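Local coordinates for protein angiotensin-converting enzyme (Anopheles gambiae, PDB 6S1Y) that probably cleaves peptides as a zinc-dependent metallopeptidase of the angiotensin-converting enzyme family, with a bound zinc ion at its active site, at residues Lys271-Thr276 / Gly405-Tyr410; Ser392-Thr397 / Asn529-Gln534; Ile503-His508 / Asp570-Tyr575. One frame throughout, in Å; residues are numbered along the deposited sequence.

Contact 1. Residues Lys271-Thr276 / Gly405-Tyr410; sequences KLLDVT and GLLKDY
Lys-271-Thr-276 and Gly-405-Tyr-410 run side by side in opposite senses, their end-to-end directions 174° apart, with Lys-271 beside Tyr-410 and Val-275 beside Leu-406. Both are irregular loops of the mainly helical angiotensin-converting enzyme fold, and no hydrogen bond joins them directly. Each loop borders a helix: Gly-405 closes helix 398-403 in a Schellman motif, and Val-275 is the N-cap residue of helix 276-281. An Asx turn leads into that helix, Asp-274 OD1 accepting from both the backbone N and OG1 of Thr-276; the N lies 49° out of the carboxylate plane. At one end of the contact the side chains of Lys-271 and Tyr-410 meet nearly perpendicular; Lys-271 CG sits over one face of the Tyr-410 ring, displaced from the ring centre, 3.9 Å from the centroid in a CH-pi contact. The lysine chain bends at chi2 (76°) and then runs on past Leu-407, where Lys-271 CE meets Leu-407 CD1 at 3.6 Å. The two branches of Leu-407 divide the work: CD1 takes the lysine, while CD2 presses on Leu-273 CD2 at 3.5 Å, a close methyl-methyl contact. Leu-401 and Pro-398 of helix 398-403 lie against Leu-407 and Leu-273 respectively. At the far end Val-275 and Leu-406 cross nearly at right angles, with their CB atoms 4.0 Å apart; Phe-352 and Met-349 of helix 349-368 pack against this pair. The ammonium end of Lys-271 reaches the second loop through a water, which accepts from Lys-271 NZ at 3.1 Å and from the backbone N of Lys-408 at 2.9 Å.

Contact 2. Residues Ser392-Thr397 / Asn529-Gln534; sequences SLSVST and NCDIYQ
The carboxylate of Asp-531 lies against Ser-394, with OD1 3.4 Å from Ser-394 CB. That same oxygen receives the backbone N of Tyr-533 from above the carboxylate plane, 65° out of it, with N to OD1 3.0 Å, closing an Asx turn. The other oxygen, OD2, takes a hydrogen bond from His-400 and a salt bridge from Lys-403, so both ends of the group are held and its negative charge is probably stabilised. The Tyr-533 ring turns away from Ser-394; Gln-534 CG lies over one face near the rim, and His-400 meets the ring edge-to-face, Phe-296 with the planes inclined. The contact joins Ser-394 of helix 381-395, and Thr-397 just ahead of helix 398-403, to the loop before helix 536-547; the Cys-530 to Cys-512 disulfide ties this loop to helix 495-514. Ser-394 OG bridges the two segments by accepting from Ile-532 N at 3.1 Å along a nearly straight path, 166° at the hydrogen. With chi1 at -75°, the hydroxyl lies beside its own backbone N and touches Ile-532 CG1. Thr-397 CG2 packs on Cys-530 O at 3.4 Å, whereas its OG1 donates to Ser-394 O and caps helix 398-403 by accepting from His-400 N.

Contact 3. Residues Ile503-His508 / Asp570-Tyr575; sequences IQFQFH and DAILEY
Phe-505 lies in the angle between Ala-571, Ile-572 and Tyr-575. Its CB starts the contact 3.8 Å from Ala-571 CB, at the closest backbone approach of the two helices. Phe-505 CG then lies beside CB of Ile-572. Along one rim, Phe-505 CD1 nears Ile-572 CG1, and Phe-505 CE1 meets Ile-572 CD1 at 3.6 Å. The CG1 carbon of Ile-572 stands over a face of the Phe-505 ring, 3.8 Å from its centroid, a CH-pi contact. Chi1 of Ile-572 (-172°) swings CG1 opposite its backbone N and there. The other rim points at Tyr-575: Phe-505 CD2 faces Tyr-575 CG, and CE2 of Phe-505 sits above the centre of the tyrosine ring, 3.7 Å from Tyr-575 CG, with the ring planes at 63° in an edge-to-face pair. At the tip, Phe-505 CZ lies near Ile-572 CG1. At the root of the side chain, Ala-571 CB rests on Phe-505 O at 3.4 Å. Gln-506 brings CG near the same methyl, its amide bound outside the pair by Ser-568 N and Lys-566 O. Segment 503-508, part of helix 495-514, crosses helix 570-575 steeply, the segment axes 7.8 Å apart at 80°, in the buried interior of this predominantly helical peptidase fold.

Contact 1 is partly buried and lies farthest from the chain's centre; contact 3 is buried throughout, contact 2 nearly so. Contacts 2 and 3 touch each other: Leu-393 packs on Phe-505, His-508 and Tyr-575, and Cys-530 lies against His-508, so helix 495-514 serves both. Contact 1 touches neither, though it stands nearest contact 2, at about 5 Å between nearest atoms, and helix 398-403 joins them along the chain. The chemistry changes accordingly: aliphatic packing, a lysine over a ring and a bridging water between the outer loops; a side-chain-to-backbone bond in contact 2, whose loop is held from outside by a disulfide; mostly rings and aliphatic carbons, with no hydrogen bond across, in contact 3.

Contact 1. Residues Lys271-Thr276 / Gly405-Tyr410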
loop_
_atom_site.group_PDB
_atom_site.type_symbol
_atom_site.label_atom_id
_atom_site.label_comp_id
_atom_site.label_asym_id
_atom_site.label_seq_id
_atom_site.Cartn_x
_atom_site.Cartn_y
_atom_site.Cartn_z
ATOM N N LYS A 271 -14.759 5.383 -25.939
ATOM C CA LYS A 271 -15.197 5.368 -24.557
ATOM C C LYS A 271 -14.010 5.268 -23.611
ATOM O O LYS A 271 -13.113 4.440 -23.788
ATOM C CB LYS A 271 -16.159 4.203 -24.311
ATOM C CG LYS A 271 -16.825 4.267 -22.972
ATOM C CD LYS A 271 -17.918 5.317 -22.989
ATOM C CE LYS A 271 -18.477 5.562 -21.597
ATOM N NZ LYS A 271 -19.509 6.606 -21.625
ATOM N N LEU A 272 -14.023 6.128 -22.601
ATOM C CA LEU A 272 -13.059 6.144 -21.514
ATOM C C LEU A 272 -13.745 5.707 -20.216
ATOM O O LEU A 272 -14.973 5.667 -20.114
ATOM C CB LEU A 272 -12.456 7.543 -21.371
ATOM C CG LEU A 272 -11.788 8.045 -22.651
ATOM C CD1 LEU A 272 -11.176 9.411 -22.441
ATOM C CD2 LEU A 272 -10.702 7.086 -23.132
ATOM N N LEU A 273 -12.938 5.363 -19.224
ATOM C CA LEU A 273 -13.429 4.667 -18.043
ATOM C C LEU A 273 -13.115 5.400 -16.742
ATOM O O LEU A 273 -12.839 4.752 -15.730
ATOM C CB LEU A 273 -12.849 3.254 -17.995
ATOM C CG LEU A 273 -13.262 2.369 -19.167
ATOM C CD1 LEU A 273 -12.293 1.205 -19.243
ATOM C CD2 LEU A 273 -14.688 1.889 -19.014
ATOM N N ASP A 274 -13.123 6.729 -16.755
ATOM C CA ASP A 274 -13.090 7.516 -15.527
ATOM C C ASP A 274 -14.529 7.925 -15.181
ATOM O O ASP A 274 -15.146 8.724 -15.892
ATOM C CB ASP A 274 -12.196 8.745 -15.662
ATOM C CG ASP A 274 -12.006 9.471 -14.337
ATOM O OD1 ASP A 274 -12.648 9.061 -13.342
ATOM O OD2 ASP A 274 -11.205 10.442 -14.291
ATOM N N VAL A 275 -15.041 7.387 -14.082
ATOM C CA VAL A 275 -16.416 7.569 -13.669
ATOM C C VAL A 275 -16.559 8.723 -12.675
ATOM O O VAL A 275 -17.594 8.847 -12.017
ATOM C CB VAL A 275 -17.018 6.286 -13.104
ATOM C CG1 VAL A 275 -16.828 5.158 -14.058
ATOM C CG2 VAL A 275 -16.389 5.948 -11.744
ATOM N N THR A 276 -15.528 9.554 -12.538
ATOM C CA THR A 276 -15.585 10.632 -11.570
ATOM C C THR A 276 -16.747 11.571 -11.861
ATOM O O THR A 276 -17.504 11.935 -10.950
ATOM C CB THR A 276 -14.278 11.421 -11.548
ATOM O OG1 THR A 276 -13.230 10.586 -11.035
ATOM C CG2 THR A 276 -14.425 12.661 -10.665
ATOM N N GLY A 405 -24.478 1.654 -12.523
ATOM C CA GLY A 405 -24.921 2.873 -13.145
ATOM C C GLY A 405 -23.885 3.959 -13.271
ATOM O O GLY A 405 -24.248 5.094 -13.602
ATOM N N LEU A 406 -22.605 3.658 -13.028
ATOM C CA LEU A 406 -21.586 4.692 -13.098
ATOM C C LEU A 406 -21.009 4.851 -14.490
ATOM O O LEU A 406 -20.286 5.818 -14.740
ATOM C CB LEU A 406 -20.453 4.404 -12.130
ATOM C CG LEU A 406 -20.765 4.753 -10.687
ATOM C CD1 LEU A 406 -19.745 4.142 -9.766
ATOM C CD2 LEU A 406 -20.831 6.256 -10.484
ATOM N N LEU A 407 -21.314 3.929 -15.394
ATOM C CA LEU A 407 -20.817 3.964 -16.763
ATOM C C LEU A 407 -22.011 3.831 -17.692
ATOM O O LEU A 407 -22.743 2.840 -17.629
ATOM C CB LEU A 407 -19.800 2.848 -16.990
ATOM C CG LEU A 407 -18.932 2.889 -18.245
ATOM C CD1 LEU A 407 -18.098 4.144 -18.319
ATOM C CD2 LEU A 407 -18.060 1.637 -18.252
ATOM N N LYS A 408 -22.238 4.845 -18.519
ATOM C CA LYS A 408 -23.321 4.789 -19.490
ATOM C C LYS A 408 -22.995 3.760 -20.566
ATOM O O LYS A 408 -21.832 3.429 -20.820
ATOM C CB LYS A 408 -23.544 6.164 -20.120
ATOM C CG LYS A 408 -23.792 7.284 -19.099
ATOM C CD LYS A 408 -25.067 7.034 -18.301
ATOM C CE LYS A 408 -24.854 7.268 -16.804
ATOM N NZ LYS A 408 -25.978 6.707 -15.969
ATOM N N ASP A 409 -24.038 3.245 -21.205
ATOM C CA ASP A 409 -23.818 2.204 -22.194
ATOM C C ASP A 409 -23.093 2.784 -23.408
ATOM O O ASP A 409 -23.117 3.988 -23.669
ATOM C CB ASP A 409 -25.134 1.554 -22.615
ATOM C CG ASP A 409 -24.964 0.078 -22.952
ATOM O OD1 ASP A 409 -23.813 -0.353 -23.193
ATOM O OD2 ASP A 409 -25.975 -0.659 -22.967
ATOM N N TYR A 410 -22.430 1.903 -24.144
ATOM C CA TYR A 410 -21.608 2.322 -25.268
ATOM C C TYR A 410 -21.359 1.103 -26.142
ATOM O O TYR A 410 -21.429 -0.039 -25.677
ATOM C CB TYR A 410 -20.277 2.913 -24.783
ATOM C CG TYR A 410 -19.501 1.887 -23.997
ATOM C CD1 TYR A 410 -19.679 1.756 -22.623
ATOM C CD2 TYR A 410 -18.643 1.004 -24.635
ATOM C CE1 TYR A 410 -18.999 0.788 -21.896
ATOM C CE2 TYR A 410 -17.953 0.035 -23.919
ATOM C CZ TYR A 410 -18.133 -0.068 -22.546
ATOM O OH TYR A 410 -17.444 -1.038 -21.844
HETATM O O HOH W 1 -20.515 7.115 -18.785
#

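Contact 2. Residues Ser392-Thr397 / Asn529-Gln534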
loop_
_atom_site.group_PDB
_atom_site.type_symbol
_atom_site.label_atom_id
_atom_site.label_comp_id
_atom_site.label_asym_id
_atom_site.label_seq_id
_atom_site.Cartn_x
_atom_site.Cartn_y
_atom_site.Cartn_z
ATOM N N SER A 392 -11.446 -4.282 -5.831
ATOM C CA SER A 392 -11.272 -3.174 -6.765
ATOM C C SER A 392 -11.054 -3.671 -8.186
ATOM O O SER A 392 -11.456 -2.993 -9.142
ATOM C CB SER A 392 -10.095 -2.291 -6.345
ATOM O OG SER A 392 -10.427 -1.537 -5.203
ATOM N N LEU A 393 -10.415 -4.837 -8.353
ATOM C CA LEU A 393 -10.286 -5.416 -9.696
ATOM C C LEU A 393 -11.653 -5.683 -10.330
ATOM O O LEU A 393 -11.841 -5.435 -11.521
ATOM C CB LEU A 393 -9.454 -6.702 -9.653
ATOM C CG LEU A 393 -7.937 -6.483 -9.518
ATOM C CD1 LEU A 393 -7.184 -7.793 -9.329
ATOM C CD2 LEU A 393 -7.379 -5.777 -10.728
ATOM N N SER A 394 -12.619 -6.200 -9.558
ATOM C CA SER A 394 -13.957 -6.414 -10.105
ATOM C C SER A 394 -14.664 -5.083 -10.339
ATOM O O SER A 394 -15.285 -4.879 -11.391
ATOM C CB SER A 394 -14.803 -7.295 -9.171
ATOM O OG SER A 394 -14.423 -8.665 -9.218
ATOM N N VAL A 395 -14.569 -4.166 -9.367
ATOM C CA VAL A 395 -15.259 -2.889 -9.460
ATOM C C VAL A 395 -14.799 -2.103 -10.670
ATOM O O VAL A 395 -15.545 -1.277 -11.207
ATOM C CB VAL A 395 -15.039 -2.056 -8.181
ATOM C CG1 VAL A 395 -15.532 -0.654 -8.416
ATOM C CG2 VAL A 395 -15.754 -2.659 -7.003
ATOM N N SER A 396 -13.555 -2.324 -11.111
ATOM C CA SER A 396 -13.011 -1.513 -12.183
ATOM C C SER A 396 -13.536 -1.926 -13.550
ATOM O O SER A 396 -13.460 -1.127 -14.485
ATOM C CB SER A 396 -11.488 -1.577 -12.155
ATOM O OG SER A 396 -11.013 -2.853 -12.564
ATOM N N THR A 397 -14.093 -3.123 -13.679
ATOM C CA THR A 397 -14.536 -3.599 -14.979
ATOM C C THR A 397 -15.679 -2.744 -15.515
ATOM O O THR A 397 -16.507 -2.236 -14.749
ATOM C CB THR A 397 -15.013 -5.042 -14.903
ATOM O OG1 THR A 397 -16.134 -5.114 -14.017
ATOM C CG2 THR A 397 -13.902 -5.949 -14.423
ATOM N N ASN A 529 -12.438 -8.917 -17.635
ATOM C CA ASN A 529 -13.853 -8.554 -17.616
ATOM C C ASN A 529 -14.645 -9.305 -16.546
ATOM O O ASN A 529 -15.880 -9.294 -16.586
ATOM C CB ASN A 529 -14.488 -8.774 -19.001
ATOM C CG ASN A 529 -14.478 -10.233 -19.449
ATOM O OD1 ASN A 529 -14.174 -11.140 -18.668
ATOM N ND2 ASN A 529 -14.812 -10.464 -20.719
ATOM N N CYS A 530 -13.971 -9.937 -15.584
ATOM C CA CYS A 530 -14.645 -10.693 -14.535
ATOM C C CYS A 530 -15.159 -9.785 -13.428
ATOM O O CYS A 530 -14.426 -8.927 -12.933
ATOM C CB CYS A 530 -13.695 -11.717 -13.916
ATOM S SG CYS A 530 -13.994 -11.919 -12.092
ATOM N N ASP A 531 -16.409 -10.002 -13.013
ATOM C CA ASP A 531 -17.004 -9.327 -11.860
ATOM C C ASP A 531 -17.507 -10.386 -10.881
ATOM O O ASP A 531 -18.403 -11.168 -11.217
ATOM C CB ASP A 531 -18.146 -8.409 -12.299
ATOM C CG ASP A 531 -18.706 -7.586 -11.158
ATOM O OD1 ASP A 531 -18.089 -7.601 -10.080
ATOM O OD2 ASP A 531 -19.752 -6.910 -11.323
ATOM N N ILE A 532 -16.941 -10.412 -9.667
ATOM C CA ILE A 532 -17.365 -11.397 -8.680
ATOM C C ILE A 532 -18.458 -10.847 -7.770
ATOM O O ILE A 532 -18.772 -11.445 -6.732
ATOM C CB ILE A 532 -16.189 -11.898 -7.824
ATOM C CG1 ILE A 532 -15.685 -10.794 -6.886
ATOM C CG2 ILE A 532 -15.082 -12.419 -8.698
ATOM C CD1 ILE A 532 -14.652 -11.307 -5.898
ATOM N N TYR A 533 -19.017 -9.696 -8.123
ATOM C CA TYR A 533 -20.162 -9.155 -7.395
ATOM C C TYR A 533 -21.303 -10.171 -7.330
ATOM O O TYR A 533 -21.748 -10.689 -8.361
ATOM C CB TYR A 533 -20.623 -7.864 -8.090
ATOM C CG TYR A 533 -21.739 -7.097 -7.408
ATOM C CD1 TYR A 533 -21.599 -6.622 -6.110
ATOM C CD2 TYR A 533 -22.930 -6.817 -8.081
ATOM C CE1 TYR A 533 -22.638 -5.898 -5.483
ATOM C CE2 TYR A 533 -23.965 -6.097 -7.474
ATOM C CZ TYR A 533 -23.814 -5.639 -6.180
ATOM O OH TYR A 533 -24.844 -4.924 -5.598
ATOM N N GLN A 534 -21.774 -10.444 -6.105
ATOM C CA GLN A 534 -22.900 -11.336 -5.803
ATOM C C GLN A 534 -22.545 -12.802 -5.956
ATOM O O GLN A 534 -23.431 -13.627 -6.154
ATOM C CB GLN A 534 -24.137 -11.039 -6.669
ATOM C CG GLN A 534 -24.624 -9.615 -6.521
ATOM C CD GLN A 534 -25.756 -9.260 -7.457
ATOM O OE1 GLN A 534 -25.724 -9.570 -8.654
ATOM N NE2 GLN A 534 -26.759 -8.577 -6.920
#

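Contact 3. Residues Ile503-His508 / Asp570-Tyr575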
loop_
_atom_site.group_PDB
_atom_site.type_symbol
_atom_site.label_atom_id
_atom_site.label_comp_id
_atom_site.label_asym_id
_atom_site.label_seq_id
_atom_site.Cartn_x
_atom_site.Cartn_y
_atom_site.Cartn_z
ATOM N N ILE A 503 0.048 -11.152 -5.662
ATOM C CA ILE A 503 -0.873 -12.226 -5.274
ATOM C C ILE A 503 -2.318 -11.825 -5.485
ATOM O O ILE A 503 -3.179 -12.693 -5.672
ATOM C CB ILE A 503 -0.684 -12.678 -3.806
ATOM C CG1 ILE A 503 -1.128 -11.594 -2.830
ATOM C CG2 ILE A 503 0.748 -13.062 -3.570
ATOM C CD1 ILE A 503 -0.855 -11.955 -1.391
ATOM N N GLN A 504 -2.629 -10.530 -5.452
ATOM C CA GLN A 504 -4.024 -10.165 -5.650
ATOM C C GLN A 504 -4.544 -10.678 -6.989
ATOM O O GLN A 504 -5.755 -10.912 -7.136
ATOM C CB GLN A 504 -4.235 -8.657 -5.533
ATOM C CG GLN A 504 -3.735 -7.814 -6.702
ATOM C CD GLN A 504 -3.914 -6.302 -6.432
ATOM O OE1 GLN A 504 -4.616 -5.617 -7.152
ATOM N NE2 GLN A 504 -3.272 -5.808 -5.384
ATOM N N PHE A 505 -3.672 -10.860 -7.986
ATOM C CA PHE A 505 -4.165 -11.398 -9.254
ATOM C C PHE A 505 -4.346 -12.911 -9.172
ATOM O O PHE A 505 -5.197 -13.473 -9.873
ATOM C CB PHE A 505 -3.228 -10.994 -10.407
ATOM C CG PHE A 505 -3.247 -9.507 -10.692
ATOM C CD1 PHE A 505 -2.388 -8.638 -10.028
ATOM C CD2 PHE A 505 -4.148 -8.977 -11.595
ATOM C CE1 PHE A 505 -2.434 -7.263 -10.276
ATOM C CE2 PHE A 505 -4.199 -7.606 -11.837
ATOM C CZ PHE A 505 -3.347 -6.759 -11.174
ATOM N N GLN A 506 -3.562 -13.583 -8.321
ATOM C CA GLN A 506 -3.826 -14.989 -8.022
ATOM C C GLN A 506 -5.166 -15.152 -7.310
ATOM O O GLN A 506 -5.958 -16.027 -7.663
ATOM C CB GLN A 506 -2.683 -15.556 -7.185
ATOM C CG GLN A 506 -1.340 -15.504 -7.897
ATOM C CD GLN A 506 -0.218 -16.072 -7.089
ATOM O OE1 GLN A 506 0.621 -15.333 -6.546
ATOM N NE2 GLN A 506 -0.157 -17.392 -7.011
ATOM N N PHE A 507 -5.446 -14.300 -6.321
ATOM C CA PHE A 507 -6.727 -14.330 -5.616
ATOM C C PHE A 507 -7.875 -14.009 -6.572
ATOM O O PHE A 507 -8.906 -14.695 -6.585
ATOM C CB PHE A 507 -6.710 -13.326 -4.458
ATOM C CG PHE A 507 -5.714 -13.642 -3.355
ATOM C CD1 PHE A 507 -5.156 -14.897 -3.224
ATOM C CD2 PHE A 507 -5.385 -12.678 -2.421
ATOM C CE1 PHE A 507 -4.281 -15.176 -2.188
ATOM C CE2 PHE A 507 -4.506 -12.947 -1.383
ATOM C CZ PHE A 507 -3.949 -14.193 -1.266
ATOM N N HIS A 508 -7.717 -12.951 -7.378
ATOM C CA HIS A 508 -8.755 -12.571 -8.335
ATOM C C HIS A 508 -9.061 -13.706 -9.303
ATOM O O HIS A 508 -10.227 -13.961 -9.624
ATOM C CB HIS A 508 -8.302 -11.324 -9.094
ATOM C CG HIS A 508 -9.249 -10.853 -10.160
ATOM N ND1 HIS A 508 -10.492 -10.341 -9.878
ATOM C CD2 HIS A 508 -9.103 -10.758 -11.502
ATOM C CE1 HIS A 508 -11.080 -9.959 -10.995
ATOM N NE2 HIS A 508 -10.261 -10.208 -11.997
ATOM N N ASP A 570 2.376 -15.483 -12.687
ATOM C CA ASP A 570 1.617 -16.028 -13.810
ATOM C C ASP A 570 0.318 -15.260 -14.004
ATOM O O ASP A 570 0.007 -14.805 -15.113
ATOM C CB ASP A 570 1.352 -17.524 -13.560
ATOM C CG ASP A 570 0.471 -18.179 -14.628
ATOM O OD1 ASP A 570 0.244 -17.579 -15.704
ATOM O OD2 ASP A 570 0.015 -19.325 -14.377
ATOM N N ALA A 571 -0.432 -15.068 -12.915
ATOM C CA ALA A 571 -1.751 -14.450 -13.002
ATOM C C ALA A 571 -1.663 -13.028 -13.538
ATOM O O ALA A 571 -2.405 -12.648 -14.450
ATOM C CB ALA A 571 -2.442 -14.463 -11.633
ATOM N N ILE A 572 -0.748 -12.227 -12.994
ATOM C CA ILE A 572 -0.681 -10.823 -13.402
ATOM C C ILE A 572 -0.111 -10.681 -14.810
ATOM O O ILE A 572 -0.536 -9.797 -15.558
ATOM C CB ILE A 572 0.126 -9.989 -12.381
ATOM C CG1 ILE A 572 0.009 -8.510 -12.734
ATOM C CG2 ILE A 572 1.577 -10.401 -12.331
ATOM C CD1 ILE A 572 0.763 -7.573 -11.793
ATOM N N LEU A 573 0.818 -11.546 -15.220
ATOM C CA LEU A 573 1.264 -11.517 -16.616
ATOM C C LEU A 573 0.150 -11.913 -17.575
ATOM O O LEU A 573 0.057 -11.358 -18.675
ATOM C CB LEU A 573 2.469 -12.438 -16.820
ATOM C CG LEU A 573 3.735 -11.977 -16.094
ATOM C CD1 LEU A 573 4.856 -13.031 -16.189
ATOM C CD2 LEU A 573 4.193 -10.648 -16.660
ATOM N N GLU A 574 -0.726 -12.848 -17.179
ATOM C CA GLU A 574 -1.887 -13.169 -18.015
ATOM C C GLU A 574 -2.835 -11.982 -18.101
ATOM O O GLU A 574 -3.386 -11.692 -19.175
ATOM C CB GLU A 574 -2.628 -14.396 -17.460
ATOM C CG GLU A 574 -3.862 -14.823 -18.281
ATOM C CD GLU A 574 -4.668 -15.981 -17.651
ATOM O OE1 GLU A 574 -4.190 -16.627 -16.683
ATOM O OE2 GLU A 574 -5.807 -16.228 -18.130
ATOM N N TYR A 575 -3.057 -11.306 -16.969
ATOM C CA TYR A 575 -3.990 -10.185 -16.935
ATOM C C TYR A 575 -3.586 -9.113 -17.932
ATOM O O TYR A 575 -4.428 -8.569 -18.661
ATOM C CB TYR A 575 -4.036 -9.613 -15.508
ATOM C CG TYR A 575 -5.041 -8.513 -15.281
ATOM C CD1 TYR A 575 -4.715 -7.188 -15.552
ATOM C CD2 TYR A 575 -6.293 -8.789 -14.759
ATOM C CE1 TYR A 575 -5.619 -6.164 -15.334
ATOM C CE2 TYR A 575 -7.224 -7.767 -14.537
ATOM C CZ TYR A 575 -6.868 -6.450 -14.828
ATOM O OH TYR A 575 -7.745 -5.424 -14.623
#